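Local coordinates for rhamnosidase B (Bacillus sp., PDB 2OKX), which hydrolyses alpha-L-rhamnosidic linkages, releasing rhamnose from glycosides as a family 78 glycoside hydrolase, at residues L223-Q228 and V240-Y245; G265-G270 and G312-A317; Q765-A770 and A782-Y787; V915-V920 and L925-E930; I935-T940 and V949-Y954. All blocks are in the same frame, centred on the assembly; numbering follows the deposited sequence. Where two conformers were deposited one is given.

The five contacts follow one another in series along the chain. Interactions 1 and 2 share the D2 region, with centres 10 Å apart. They meet where Leu-225 CD1 packs on Ser-314 OG (3.5 Å) and Tyr-242 OH on Arg-267 CD (3.5 Å). Interaction 3 joins two successive helices of the six-hairpin glycosidase domain, its centre 45 Å from that of interaction 1. Interactions 4 and 5 lie in the C-terminal domain, their centres 11 Å apart. The centres of interactions 1 and 2 are 60 to 63 Å from those of interactions 4 and 5, across the chain's centre. Strands 924-932 and 946-954 are sheet neighbours that link these last two contacts. The set thus samples three regions of a long multidomain enzyme.

Interaction 1 (L223-Q228 and V240-Y245); sequences LDLRNQ and VSYCGY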
# COMPACT_ATOMS: atom_id res chain seq x y z
N LEU A 223 4.17 5.52 20.16
CA LEU A 223 2.90 5.99 20.70
C LEU A 223 1.84 6.21 19.64
O LEU A 223 2.12 6.78 18.59
CB LEU A 223 3.10 7.32 21.45
CG LEU A 223 4.49 7.78 21.89
CD1 LEU A 223 4.36 9.14 22.56
CD2 LEU A 223 5.11 6.78 22.84
N ASP A 224 0.62 5.76 19.92
CA ASP A 224 -0.48 5.97 18.99
C ASP A 224 -1.22 7.19 19.52
O ASP A 224 -2.22 7.08 20.23
CB ASP A 224 -1.40 4.76 18.94
CG ASP A 224 -2.42 4.85 17.83
OD1 ASP A 224 -2.94 3.79 17.41
OD2 ASP A 224 -2.70 5.97 17.37
N LEU A 225 -0.69 8.37 19.20
CA LEU A 225 -1.26 9.63 19.64
C LEU A 225 -2.65 9.89 19.07
O LEU A 225 -3.47 10.53 19.71
CB LEU A 225 -0.32 10.78 19.27
CG LEU A 225 1.04 10.77 19.98
CD1 LEU A 225 1.91 11.90 19.46
CD2 LEU A 225 0.83 10.91 21.49
N ARG A 226 -2.90 9.37 17.87
CA ARG A 226 -4.21 9.56 17.23
C ARG A 226 -5.32 8.95 18.08
O ARG A 226 -6.30 9.63 18.41
CB ARG A 226 -4.20 8.91 15.84
CG ARG A 226 -5.56 8.87 15.13
CD ARG A 226 -5.47 8.00 13.88
NE ARG A 226 -6.77 7.67 13.30
CZ ARG A 226 -7.46 8.47 12.49
NH1 ARG A 226 -8.64 8.08 12.01
NH2 ARG A 226 -6.97 9.65 12.14
N ASN A 227 -5.17 7.68 18.45
CA ASN A 227 -6.19 7.02 19.26
C ASN A 227 -6.16 7.47 20.72
O ASN A 227 -7.17 7.35 21.42
CB ASN A 227 -6.02 5.49 19.17
CG ASN A 227 -6.33 4.93 17.77
OD1 ASN A 227 -6.87 5.63 16.91
ND2 ASN A 227 -6.00 3.66 17.56
N GLN A 228 -5.03 7.99 21.18
CA GLN A 228 -4.91 8.47 22.55
C GLN A 228 -5.59 9.83 22.74
O GLN A 228 -6.29 10.05 23.74
CB GLN A 228 -3.44 8.56 22.96
CG GLN A 228 -3.16 9.43 24.20
CD GLN A 228 -3.72 8.86 25.49
OE1 GLN A 228 -3.70 9.52 26.54
NE2 GLN A 228 -4.20 7.62 25.44
N VAL A 240 -7.58 13.18 11.55
CA VAL A 240 -8.14 13.94 12.66
C VAL A 240 -7.03 14.88 13.10
O VAL A 240 -5.86 14.64 12.82
CB VAL A 240 -8.54 13.05 13.87
CG1 VAL A 240 -9.56 12.01 13.45
CG2 VAL A 240 -7.32 12.40 14.49
N SER A 241 -7.41 15.96 13.77
CA SER A 241 -6.41 16.89 14.28
C SER A 241 -6.67 17.02 15.77
O SER A 241 -7.82 16.95 16.22
CB SER A 241 -6.54 18.25 13.60
OG SER A 241 -6.18 18.17 12.23
N TYR A 242 -5.60 17.17 16.54
CA TYR A 242 -5.74 17.33 17.98
C TYR A 242 -4.77 18.38 18.47
O TYR A 242 -3.74 18.63 17.85
CB TYR A 242 -5.52 16.01 18.72
CG TYR A 242 -4.34 15.18 18.26
CD1 TYR A 242 -4.53 14.06 17.45
CD2 TYR A 242 -3.04 15.53 18.61
CE1 TYR A 242 -3.44 13.30 17.01
CE2 TYR A 242 -1.95 14.78 18.18
CZ TYR A 242 -2.16 13.67 17.37
OH TYR A 242 -1.08 12.93 16.93
N CYS A 243 -5.11 18.98 19.60
CA CYS A 243 -4.30 20.01 20.21
C CYS A 243 -3.92 19.54 21.61
O CYS A 243 -4.79 19.18 22.40
CB CYS A 243 -5.10 21.31 20.30
SG CYS A 243 -4.22 22.68 21.07
N GLY A 244 -2.63 19.54 21.92
CA GLY A 244 -2.20 19.10 23.23
C GLY A 244 -0.72 18.79 23.29
O GLY A 244 0.03 19.09 22.36
N TYR A 245 -0.30 18.18 24.40
CA TYR A 245 1.11 17.84 24.59
C TYR A 245 1.29 16.43 25.13
O TYR A 245 0.34 15.78 25.56
CB TYR A 245 1.77 18.76 25.62
CG TYR A 245 1.63 20.24 25.39
CD1 TYR A 245 0.46 20.91 25.75
CD2 TYR A 245 2.68 20.98 24.85
CE1 TYR A 245 0.34 22.29 25.58
CE2 TYR A 245 2.57 22.35 24.67
CZ TYR A 245 1.40 23.00 25.04
OH TYR A 245 1.30 24.36 24.85
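With chi1 at 45°, Tyr-242 carries CG between its backbone N and carbonyl carbon, and its ring reaches helix 225-229, where OH stops 3.3 Å from Leu-225 CB. Arg-226 instead sets CG anti to its backbone N (chi1 173°) and stays extended as far as NE, which brings NH2 to 3.6 Å from Val-240 CG2. Leu-225 with Tyr-242 and Arg-226 with Val-240 each cross at about a right angle. Between them the helix backbone comes close to the ring, Arg-226 CA lying 3.8 Å from Tyr-242 CE1. The start of the helix is fixed by Asp-224 at its N-cap: OD2 accepts from Asn-227 N at 3.2 Å, nearly straight at 173°, although the N-H meets the carboxylate from above its plane. The short helix links strand 219-223 to strand 240-252, which belong to separate sheets of the D2 region. No hydrogen bond joins the two segments. The buried interface rests on van der Waals contact, partly of polar atoms against carbon, while Tyr-242 OH bonds Asp-309 and the terminal nitrogens of Arg-226 donate to carbonyls of Asn-238, His-236 and Asp-309, all in the same chain.

Interaction 2 (G265-G270 and G312-A317); sequences GVRGSG and GSSHFA. With GOL (glycerol), chain G.
The direct polar link between the segments is a single hydrogen bond, from Arg-267 NE to Ser-314 OG. It measures 3.0 Å with an N-H...O angle of 170°, and the hydroxyl sits at the guanidinium edge, only 8° out of its plane. An arginine chain extended from CG to NE spans the gap, while Ser-314 turns OG anti to its carbonyl carbon (chi1 -66°) to receive it. Ionic pairing lies beyond the segments: Arg-267 NH2 makes a salt bridge with Asp-309. These bonds, with weak ones from NH1 to Ser-308 O and Ser-307 OG, limit the rotation of the guanidinium. The loop 265-270 and strand 314-320 belong to the D2 region, which resembles galactose-binding-like domains by sequence. The strand runs between strands 256-262 and 219-223 of an antiparallel sheet, and the loop follows 256-262. Bridging interactions use a glycerol, probably from the crystallisation liquor. Its O3 donates to Gly-265 O (2.7 Å), and its O1 and O2 make weak bonds to His-315 O. One water donates to both Gly-265 O (3.0 Å) and His-315 O (2.7 Å). Apolar cover comes from helix 225-229, whose Leu-225 touches Arg-267.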
# COMPACT_ATOMS: atom_id res chain seq x y z
N GLY A 265 10.34 13.12 14.01
CA GLY A 265 10.20 14.55 14.24
C GLY A 265 9.19 14.95 15.30
O GLY A 265 8.50 14.11 15.88
N VAL A 266 9.11 16.26 15.56
CA VAL A 266 8.18 16.81 16.54
C VAL A 266 6.91 17.27 15.83
O VAL A 266 6.96 18.18 15.00
CB VAL A 266 8.80 18.02 17.27
CG1 VAL A 266 7.81 18.58 18.28
CG2 VAL A 266 10.09 17.60 17.97
N ARG A 267 5.79 16.64 16.16
CA ARG A 267 4.50 16.97 15.55
C ARG A 267 4.06 18.41 15.72
O ARG A 267 3.56 19.02 14.77
CB ARG A 267 3.40 16.07 16.13
CG ARG A 267 3.31 14.73 15.47
CD ARG A 267 2.20 13.88 16.05
NE ARG A 267 2.05 12.66 15.28
CZ ARG A 267 1.50 12.60 14.07
NH1 ARG A 267 1.02 13.70 13.50
NH2 ARG A 267 1.44 11.45 13.43
N GLY A 268 4.24 18.94 16.92
CA GLY A 268 3.82 20.30 17.20
C GLY A 268 4.86 21.39 17.06
O GLY A 268 5.88 21.21 16.40
N SER A 269 4.59 22.52 17.70
CA SER A 269 5.45 23.69 17.65
C SER A 269 6.81 23.56 18.32
O SER A 269 7.71 24.36 18.04
CB SER A 269 4.72 24.90 18.25
OG SER A 269 4.45 24.69 19.63
N GLY A 270 6.98 22.59 19.20
CA GLY A 270 8.27 22.45 19.84
C GLY A 270 8.33 21.59 21.09
O GLY A 270 7.38 20.89 21.44
N GLY A 312 -0.98 5.86 12.60
CA GLY A 312 0.37 5.32 12.57
C GLY A 312 1.08 5.71 13.85
O GLY A 312 0.58 6.54 14.61
N SER A 313 2.24 5.13 14.09
CA SER A 313 2.98 5.41 15.32
C SER A 313 3.81 6.69 15.31
O SER A 313 4.37 7.08 14.29
CB SER A 313 3.92 4.23 15.63
OG SER A 313 3.18 3.04 15.82
N SER A 314 3.85 7.35 16.47
CA SER A 314 4.65 8.55 16.67
C SER A 314 5.78 8.00 17.54
O SER A 314 5.55 7.11 18.36
CB SER A 314 3.84 9.61 17.43
OG SER A 314 2.75 10.07 16.64
N HIS A 315 6.99 8.51 17.36
CA HIS A 315 8.14 8.00 18.10
C HIS A 315 8.82 8.98 19.04
O HIS A 315 8.96 10.16 18.74
CB HIS A 315 9.16 7.44 17.10
CG HIS A 315 8.66 6.24 16.37
ND1 HIS A 315 8.86 4.96 16.83
CD2 HIS A 315 7.89 6.12 15.26
CE1 HIS A 315 8.24 4.10 16.04
NE2 HIS A 315 7.64 4.79 15.08
N PHE A 316 9.26 8.45 20.18
CA PHE A 316 9.93 9.24 21.22
C PHE A 316 11.06 8.40 21.80
O PHE A 316 10.86 7.25 22.18
CB PHE A 316 8.93 9.57 22.33
CG PHE A 316 9.48 10.48 23.39
CD1 PHE A 316 9.01 10.40 24.70
CD2 PHE A 316 10.44 11.44 23.09
CE1 PHE A 316 9.49 11.26 25.69
CE2 PHE A 316 10.93 12.30 24.07
CZ PHE A 316 10.45 12.21 25.37
N ALA A 317 12.26 8.97 21.87
CA ALA A 317 13.40 8.24 22.42
C ALA A 317 14.27 9.14 23.29
O ALA A 317 14.28 10.35 23.12
CB ALA A 317 14.24 7.64 21.29
C1 GOL G . 6.45 12.34 20.41
O1 GOL G . 7.03 11.19 20.63
C2 GOL G . 6.71 12.77 18.97
O2 GOL G . 6.21 11.79 18.06
C3 GOL G . 6.04 14.11 18.72
O3 GOL G . 6.29 14.51 17.38
O HOH W 1 9.41 11.33 16.39

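Interaction 3 (Q765-A770 and A782-Y787); sequences QTQVVA and AVIEGY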
# COMPACT_ATOMS: atom_id res chain seq x y z
N GLN A 765 1.27 19.27 -17.49
CA GLN A 765 0.18 18.37 -17.13
C GLN A 765 -1.17 18.78 -17.73
O GLN A 765 -1.83 17.98 -18.40
CB GLN A 765 0.05 18.28 -15.60
CG GLN A 765 1.17 17.51 -14.89
CD GLN A 765 2.38 18.37 -14.55
OE1 GLN A 765 3.23 17.97 -13.75
NE2 GLN A 765 2.48 19.54 -15.17
N THR A 766 -1.59 20.01 -17.47
CA THR A 766 -2.86 20.49 -17.98
C THR A 766 -2.94 20.44 -19.50
O THR A 766 -3.98 20.10 -20.06
CB THR A 766 -3.14 21.92 -17.50
OG1 THR A 766 -3.20 21.93 -16.06
CG2 THR A 766 -4.47 22.43 -18.05
N GLN A 767 -1.84 20.78 -20.16
CA GLN A 767 -1.79 20.77 -21.61
C GLN A 767 -1.91 19.34 -22.14
O GLN A 767 -2.66 19.08 -23.09
CB GLN A 767 -0.48 21.39 -22.11
CG GLN A 767 -0.09 22.70 -21.44
CD GLN A 767 -1.26 23.67 -21.29
OE1 GLN A 767 -2.01 23.91 -22.23
NE2 GLN A 767 -1.41 24.23 -20.09
N VAL A 768 -1.17 18.42 -21.53
CA VAL A 768 -1.20 17.02 -21.94
C VAL A 768 -2.62 16.47 -21.81
O VAL A 768 -3.12 15.79 -22.71
CB VAL A 768 -0.25 16.15 -21.08
CG1 VAL A 768 -0.47 14.68 -21.38
CG2 VAL A 768 1.20 16.52 -21.38
N VAL A 769 -3.28 16.77 -20.70
CA VAL A 769 -4.64 16.29 -20.47
C VAL A 769 -5.61 16.87 -21.50
O VAL A 769 -6.51 16.18 -21.96
CB VAL A 769 -5.13 16.64 -19.05
CG1 VAL A 769 -6.57 16.20 -18.87
CG2 VAL A 769 -4.24 15.95 -18.01
N ALA A 770 -5.43 18.14 -21.84
CA ALA A 770 -6.31 18.78 -22.82
C ALA A 770 -6.16 18.07 -24.17
O ALA A 770 -7.14 17.87 -24.89
CB ALA A 770 -5.94 20.26 -22.97
N ALA A 782 -2.46 21.86 -32.40
CA ALA A 782 -1.12 22.00 -32.96
C ALA A 782 -0.19 22.64 -31.94
O ALA A 782 0.97 22.24 -31.80
CB ALA A 782 -1.16 22.84 -34.23
N VAL A 783 -0.70 23.65 -31.23
CA VAL A 783 0.09 24.34 -30.23
C VAL A 783 0.50 23.37 -29.13
O VAL A 783 1.66 23.34 -28.72
CB VAL A 783 -0.69 25.51 -29.60
CG1 VAL A 783 0.16 26.21 -28.55
CG2 VAL A 783 -1.11 26.50 -30.68
N ILE A 784 -0.46 22.58 -28.65
CA ILE A 784 -0.18 21.61 -27.59
C ILE A 784 0.89 20.62 -28.05
O ILE A 784 1.80 20.27 -27.30
CB ILE A 784 -1.45 20.84 -27.18
CG1 ILE A 784 -2.52 21.82 -26.68
CG2 ILE A 784 -1.13 19.84 -26.07
CD1 ILE A 784 -2.10 22.66 -25.50
N GLU A 785 0.78 20.16 -29.30
CA GLU A 785 1.74 19.21 -29.85
C GLU A 785 3.16 19.78 -29.82
O GLU A 785 4.13 19.03 -29.67
CB GLU A 785 1.35 18.82 -31.27
CG GLU A 785 0.07 18.00 -31.32
CD GLU A 785 -0.25 17.48 -32.71
OE1 GLU A 785 -1.22 16.69 -32.84
OE2 GLU A 785 0.45 17.86 -33.67
N GLY A 786 3.27 21.09 -29.97
CA GLY A 786 4.58 21.71 -29.94
C GLY A 786 5.16 21.58 -28.54
O GLY A 786 6.35 21.33 -28.36
N TYR A 787 4.29 21.76 -27.54
CA TYR A 787 4.70 21.65 -26.15
C TYR A 787 5.14 20.22 -25.85
O TYR A 787 6.11 19.99 -25.13
CB TYR A 787 3.54 22.04 -25.23
CG TYR A 787 3.14 23.50 -25.32
CD1 TYR A 787 1.90 23.93 -24.84
CD2 TYR A 787 3.99 24.46 -25.88
CE1 TYR A 787 1.52 25.27 -24.92
CE2 TYR A 787 3.62 25.80 -25.96
CZ TYR A 787 2.38 26.20 -25.48
OH TYR A 787 2.01 27.52 -25.56
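Gln-767 and Ile-784 meet where helix 764-772 packs on helix 778-789, the next helix in the chain, within the six-hairpin glycosidase domain, which in this family is an (alpha/alpha)6 barrel. Here the packing is tight: the CA atoms of the two residues come within 6.2 Å, and Ile-784 straddles its partner with both branches. Ile-784 CG2 rests 3.4 Å from the backbone O of Gln-767, and its CD1 approaches the amide, 3.5 Å from Gln-767 OE1. The bend of the glutamine chain at chi2 (-44°) turns OE1 toward that CD1, and the two side chains cross at about a right angle. The buried amide is held from outside the pair, since NE2 donates to the carbonyls of Tyr-748 and Ser-763. Toward Tyr-787 the contact slackens. The nearest approach is Tyr-787 CD1 to Gln-767 CG, 4.1 Å, with the ring and amide planes 83° from one another, and the tyrosine is partly open to solvent. It is steadied elsewhere, by an edge-to-face meeting with Phe-795 and a hydrogen bond from OH to Arg-746 O. Over one face of its ring lies Val-783 O, 3.7 Å above the plane and offset toward the rim.

Interaction 4 (V915-V920 and L925-E930); sequences VSWEFV and LKLRIE
The beta hairpin of strands 912-921 and 924-932 holds this contact; the axes of its two strand segments approach to 4.6 Å and run antiparallel at 172°. Two hydrogen-bonded pairs, Ser-916 with Arg-928 and Glu-918 with Lys-926, supply four backbone bonds, the shortest being Arg-928 N to Ser-916 O at 2.8 Å. They alternate with the non-hydrogen-bonded pairs Val-915 with Ile-929, Trp-917 with Leu-927 and Phe-919 with Leu-925, whose side chains share the more buried face. There Leu-925 CD2 sits over the Phe-919 ring, 3.6 Å from its centroid and 4° off the normal, a CH-pi contact. A chi1 of 48° sets Trp-917 CG between the backbone N and the carbonyl carbon, and the ring meets Leu-927 CD1 at its edge; Leu-927 CD1 also lies 3.6 Å from Val-915 CG1, while Trp-917 NE1 bonds Leu-877 O. On the other face Glu-918 and Lys-926 lie side by side and form a long salt bridge (OE1 to NZ 3.7 Å). Within the five-strand sheet, strand 900-906 flanks the hairpin beside 912-921 and strand 946-954 beside 924-932, while Val-939 of strand 936-939 packs on Leu-927 and Ile-929.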
# COMPACT_ATOMS: atom_id res chain seq x y z
N VAL A 915 5.22 -11.43 -31.61
CA VAL A 915 5.75 -10.63 -32.70
C VAL A 915 7.26 -10.43 -32.58
O VAL A 915 7.78 -10.19 -31.50
CB VAL A 915 5.09 -9.23 -32.74
CG1 VAL A 915 5.80 -8.34 -33.75
CG2 VAL A 915 3.61 -9.36 -33.10
N SER A 916 7.96 -10.54 -33.70
CA SER A 916 9.39 -10.30 -33.70
C SER A 916 9.75 -9.61 -35.01
O SER A 916 9.16 -9.91 -36.06
CB SER A 916 10.17 -11.61 -33.58
OG SER A 916 10.07 -12.38 -34.76
N TRP A 917 10.69 -8.68 -34.95
CA TRP A 917 11.13 -8.00 -36.16
C TRP A 917 12.56 -7.51 -36.01
O TRP A 917 13.06 -7.34 -34.90
CB TRP A 917 10.20 -6.83 -36.55
CG TRP A 917 9.82 -5.85 -35.46
CD1 TRP A 917 8.60 -5.74 -34.86
CD2 TRP A 917 10.63 -4.80 -34.91
NE1 TRP A 917 8.60 -4.68 -33.98
CE2 TRP A 917 9.83 -4.09 -33.99
CE3 TRP A 917 11.96 -4.40 -35.11
CZ2 TRP A 917 10.32 -3.00 -33.27
CZ3 TRP A 917 12.44 -3.31 -34.39
CH2 TRP A 917 11.62 -2.62 -33.48
N GLU A 918 13.22 -7.32 -37.15
CA GLU A 918 14.58 -6.82 -37.16
C GLU A 918 14.89 -6.30 -38.55
O GLU A 918 14.34 -6.78 -39.54
CB GLU A 918 15.56 -7.94 -36.80
CG GLU A 918 15.80 -8.96 -37.89
CD GLU A 918 16.75 -10.05 -37.44
OE1 GLU A 918 16.32 -10.92 -36.64
OE2 GLU A 918 17.92 -10.04 -37.86
N PHE A 919 15.75 -5.29 -38.63
CA PHE A 919 16.13 -4.75 -39.92
C PHE A 919 17.18 -5.67 -40.51
O PHE A 919 18.19 -5.96 -39.87
CB PHE A 919 16.71 -3.33 -39.79
CG PHE A 919 15.66 -2.27 -39.60
CD1 PHE A 919 15.29 -1.86 -38.33
CD2 PHE A 919 15.03 -1.71 -40.71
CE1 PHE A 919 14.30 -0.89 -38.16
CE2 PHE A 919 14.04 -0.75 -40.55
CZ PHE A 919 13.67 -0.34 -39.27
N VAL A 920 16.93 -6.16 -41.73
CA VAL A 920 17.88 -7.06 -42.38
C VAL A 920 18.80 -6.28 -43.31
O VAL A 920 19.85 -6.77 -43.72
CB VAL A 920 17.14 -8.15 -43.19
CG1 VAL A 920 16.29 -9.00 -42.25
CG2 VAL A 920 16.27 -7.52 -44.27
N LEU A 925 12.61 -4.51 -43.23
CA LEU A 925 12.36 -5.32 -42.05
C LEU A 925 11.97 -6.75 -42.36
O LEU A 925 11.48 -7.06 -43.44
CB LEU A 925 11.21 -4.73 -41.22
CG LEU A 925 11.34 -3.59 -40.23
CD1 LEU A 925 9.94 -3.23 -39.72
CD2 LEU A 925 12.24 -3.98 -39.07
N LYS A 926 12.19 -7.62 -41.37
CA LYS A 926 11.78 -9.01 -41.43
C LYS A 926 10.84 -9.01 -40.22
O LYS A 926 11.23 -8.57 -39.14
CB LYS A 926 12.95 -9.95 -41.19
CG LYS A 926 12.63 -11.39 -41.48
CD LYS A 926 13.40 -12.34 -40.57
CE LYS A 926 14.90 -12.09 -40.59
NZ LYS A 926 15.61 -13.00 -39.66
N LEU A 927 9.61 -9.48 -40.40
CA LEU A 927 8.63 -9.49 -39.32
C LEU A 927 7.88 -10.81 -39.24
O LEU A 927 7.42 -11.33 -40.26
CB LEU A 927 7.63 -8.34 -39.54
CG LEU A 927 6.33 -8.31 -38.72
CD1 LEU A 927 6.65 -8.02 -37.27
CD2 LEU A 927 5.39 -7.24 -39.28
N ARG A 928 7.75 -11.35 -38.03
CA ARG A 928 7.04 -12.60 -37.81
C ARG A 928 5.91 -12.33 -36.80
O ARG A 928 6.11 -11.65 -35.79
CB ARG A 928 7.99 -13.66 -37.24
CG ARG A 928 7.35 -15.03 -36.98
CD ARG A 928 8.28 -15.91 -36.15
NE ARG A 928 7.73 -17.24 -35.90
CZ ARG A 928 7.73 -18.23 -36.79
NH1 ARG A 928 8.25 -18.05 -38.00
NH2 ARG A 928 7.21 -19.41 -36.46
N ILE A 929 4.74 -12.87 -37.10
CA ILE A 929 3.56 -12.71 -36.25
C ILE A 929 2.94 -14.08 -36.04
O ILE A 929 2.73 -14.83 -37.00
CB ILE A 929 2.51 -11.81 -36.93
CG1 ILE A 929 3.09 -10.42 -37.19
CG2 ILE A 929 1.25 -11.71 -36.07
CD1 ILE A 929 2.27 -9.58 -38.16
N GLU A 930 2.64 -14.42 -34.79
CA GLU A 930 2.02 -15.70 -34.50
C GLU A 930 0.81 -15.43 -33.62
O GLU A 930 0.90 -14.73 -32.61
CB GLU A 930 3.01 -16.63 -33.79
CG GLU A 930 2.56 -18.08 -33.73
CD GLU A 930 3.71 -19.04 -33.44
OE1 GLU A 930 3.49 -20.27 -33.55
OE2 GLU A 930 4.82 -18.57 -33.09

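Interaction 5 (I935-T940 and V949-Y954); sequences IEVNVT and VTQVKY. With CA (calcium ion), chain D.
Strands 936-939 and 949-954, which bring Val-937 opposite Gln-951, run antiparallel at 170° with short axes 10.0 Å apart, too far for direct strand pairing, so side chains and waters bridge the distance. Gln-951 places CG anti to its backbone N (chi1 -176°) and stays extended beyond it, carrying its amide across to Val-937, where Gln-951 NE2 lies 3.8 Å from Val-937 CB. The two side chains slide past each other in opposite directions. Each end of the amide is tied to the facing backbone by one water. A water donates to Gln-951 OE1 (2.6 Å) and to Val-937 O (2.7 Å), and another accepts from Gln-951 NE2 (3.0 Å) and from Val-937 N (2.9 Å). Opposite functions of the amide thus match opposite functions of one residue's main chain, which supports the modelled amide orientation and limits its rotation. Apolar contact is looser, at 4.3 Å between Val-939 CG1 and Val-949 CG2. At the other end Lys-953, bent at chi4 (-69°), turns NZ toward the turn before strand 936-939: it donates to Glu-933 O and to a water, which in turn lies close to Ile-935 O in a short, doubtful bond. The backbone O of Lys-953 binds a calcium ion at 2.4 Å, with four further atoms from elsewhere in the structure. Strand 936-939 belongs to the sheet with 879-881 and 888-891, and 946-954 to the five-strand sheet with 924-932. Two sheets face to face, joined through inward-facing side chains, are typical of a beta sandwich, the form of this C-terminal domain.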
# COMPACT_ATOMS: atom_id res chain seq x y z
N ILE A 935 -8.21 -15.15 -35.09
CA ILE A 935 -8.00 -13.73 -34.87
C ILE A 935 -7.52 -13.06 -36.15
O ILE A 935 -6.56 -13.51 -36.77
CB ILE A 935 -6.97 -13.50 -33.73
CG1 ILE A 935 -7.56 -14.00 -32.41
CG2 ILE A 935 -6.61 -12.02 -33.64
CD1 ILE A 935 -6.63 -13.91 -31.23
N GLU A 936 -8.23 -12.01 -36.57
CA GLU A 936 -7.86 -11.28 -37.77
C GLU A 936 -6.68 -10.36 -37.45
O GLU A 936 -6.70 -9.63 -36.46
CB GLU A 936 -9.06 -10.47 -38.28
CG GLU A 936 -8.73 -9.42 -39.34
CD GLU A 936 -9.97 -8.77 -39.93
OE1 GLU A 936 -9.87 -7.62 -40.41
OE2 GLU A 936 -11.04 -9.40 -39.92
N VAL A 937 -5.65 -10.41 -38.30
CA VAL A 937 -4.46 -9.59 -38.10
C VAL A 937 -4.28 -8.56 -39.21
O VAL A 937 -4.23 -8.92 -40.39
CB VAL A 937 -3.19 -10.46 -38.06
CG1 VAL A 937 -1.96 -9.59 -37.83
CG2 VAL A 937 -3.33 -11.53 -36.98
N ASN A 938 -4.19 -7.29 -38.84
CA ASN A 938 -3.98 -6.21 -39.81
C ASN A 938 -2.52 -5.77 -39.65
O ASN A 938 -2.12 -5.34 -38.57
CB ASN A 938 -4.92 -5.05 -39.51
CG ASN A 938 -6.37 -5.47 -39.48
OD1 ASN A 938 -6.89 -6.01 -40.46
ND2 ASN A 938 -7.04 -5.22 -38.36
N VAL A 939 -1.74 -5.88 -40.71
CA VAL A 939 -0.32 -5.52 -40.65
C VAL A 939 0.04 -4.25 -41.41
O VAL A 939 -0.31 -4.09 -42.57
CB VAL A 939 0.57 -6.65 -41.22
CG1 VAL A 939 2.05 -6.31 -41.03
CG2 VAL A 939 0.23 -7.97 -40.55
N THR A 940 0.76 -3.35 -40.74
CA THR A 940 1.19 -2.10 -41.35
C THR A 940 2.67 -1.85 -41.04
O THR A 940 3.02 -1.58 -39.89
CB THR A 940 0.40 -0.88 -40.82
OG1 THR A 940 -1.00 -1.10 -40.99
CG2 THR A 940 0.80 0.38 -41.58
N VAL A 949 6.99 -10.30 -44.30
CA VAL A 949 6.15 -10.62 -43.15
C VAL A 949 5.73 -12.09 -43.16
O VAL A 949 5.15 -12.57 -44.14
CB VAL A 949 4.88 -9.75 -43.13
CG1 VAL A 949 4.05 -10.06 -41.89
CG2 VAL A 949 5.25 -8.28 -43.16
N THR A 950 6.02 -12.80 -42.07
CA THR A 950 5.64 -14.20 -41.94
C THR A 950 4.54 -14.27 -40.89
O THR A 950 4.77 -14.01 -39.71
CB THR A 950 6.83 -15.07 -41.49
OG1 THR A 950 7.88 -14.98 -42.45
CG2 THR A 950 6.39 -16.53 -41.35
N GLN A 951 3.33 -14.61 -41.33
CA GLN A 951 2.22 -14.70 -40.41
C GLN A 951 1.86 -16.16 -40.18
O GLN A 951 1.51 -16.88 -41.12
CB GLN A 951 1.00 -13.95 -40.94
CG GLN A 951 -0.14 -13.94 -39.95
CD GLN A 951 -1.35 -13.17 -40.44
OE1 GLN A 951 -1.22 -12.18 -41.15
NE2 GLN A 951 -2.54 -13.62 -40.05
N VAL A 952 1.94 -16.57 -38.93
CA VAL A 952 1.64 -17.94 -38.53
C VAL A 952 0.38 -18.00 -37.67
O VAL A 952 0.22 -17.22 -36.73
CB VAL A 952 2.82 -18.53 -37.72
CG1 VAL A 952 2.49 -19.94 -37.30
CG2 VAL A 952 4.10 -18.49 -38.54
N LYS A 953 -0.52 -18.92 -38.00
CA LYS A 953 -1.75 -19.10 -37.23
C LYS A 953 -1.74 -20.48 -36.60
O LYS A 953 -1.35 -21.46 -37.25
CB LYS A 953 -2.98 -18.99 -38.13
CG LYS A 953 -3.39 -17.59 -38.55
CD LYS A 953 -4.58 -17.66 -39.50
CE LYS A 953 -5.19 -16.30 -39.77
NZ LYS A 953 -5.87 -15.73 -38.58
N TYR A 954 -2.15 -20.58 -35.35
CA TYR A 954 -2.21 -21.88 -34.71
C TYR A 954 -3.60 -22.11 -34.14
O TYR A 954 -4.40 -21.18 -34.04
CB TYR A 954 -1.13 -22.03 -33.61
CG TYR A 954 -1.21 -21.08 -32.44
CD1 TYR A 954 -0.84 -19.74 -32.57
CD2 TYR A 954 -1.62 -21.53 -31.19
CE1 TYR A 954 -0.87 -18.87 -31.46
CE2 TYR A 954 -1.65 -20.68 -30.08
CZ TYR A 954 -1.28 -19.36 -30.23
OH TYR A 954 -1.33 -18.53 -29.14
CA CA D . -1.11 -22.85 -39.13
O HOH W 2 -4.54 -14.94 -36.30
O HOH W 3 -3.19 -10.75 -42.04
O HOH W 4 -5.21 -12.23 -40.47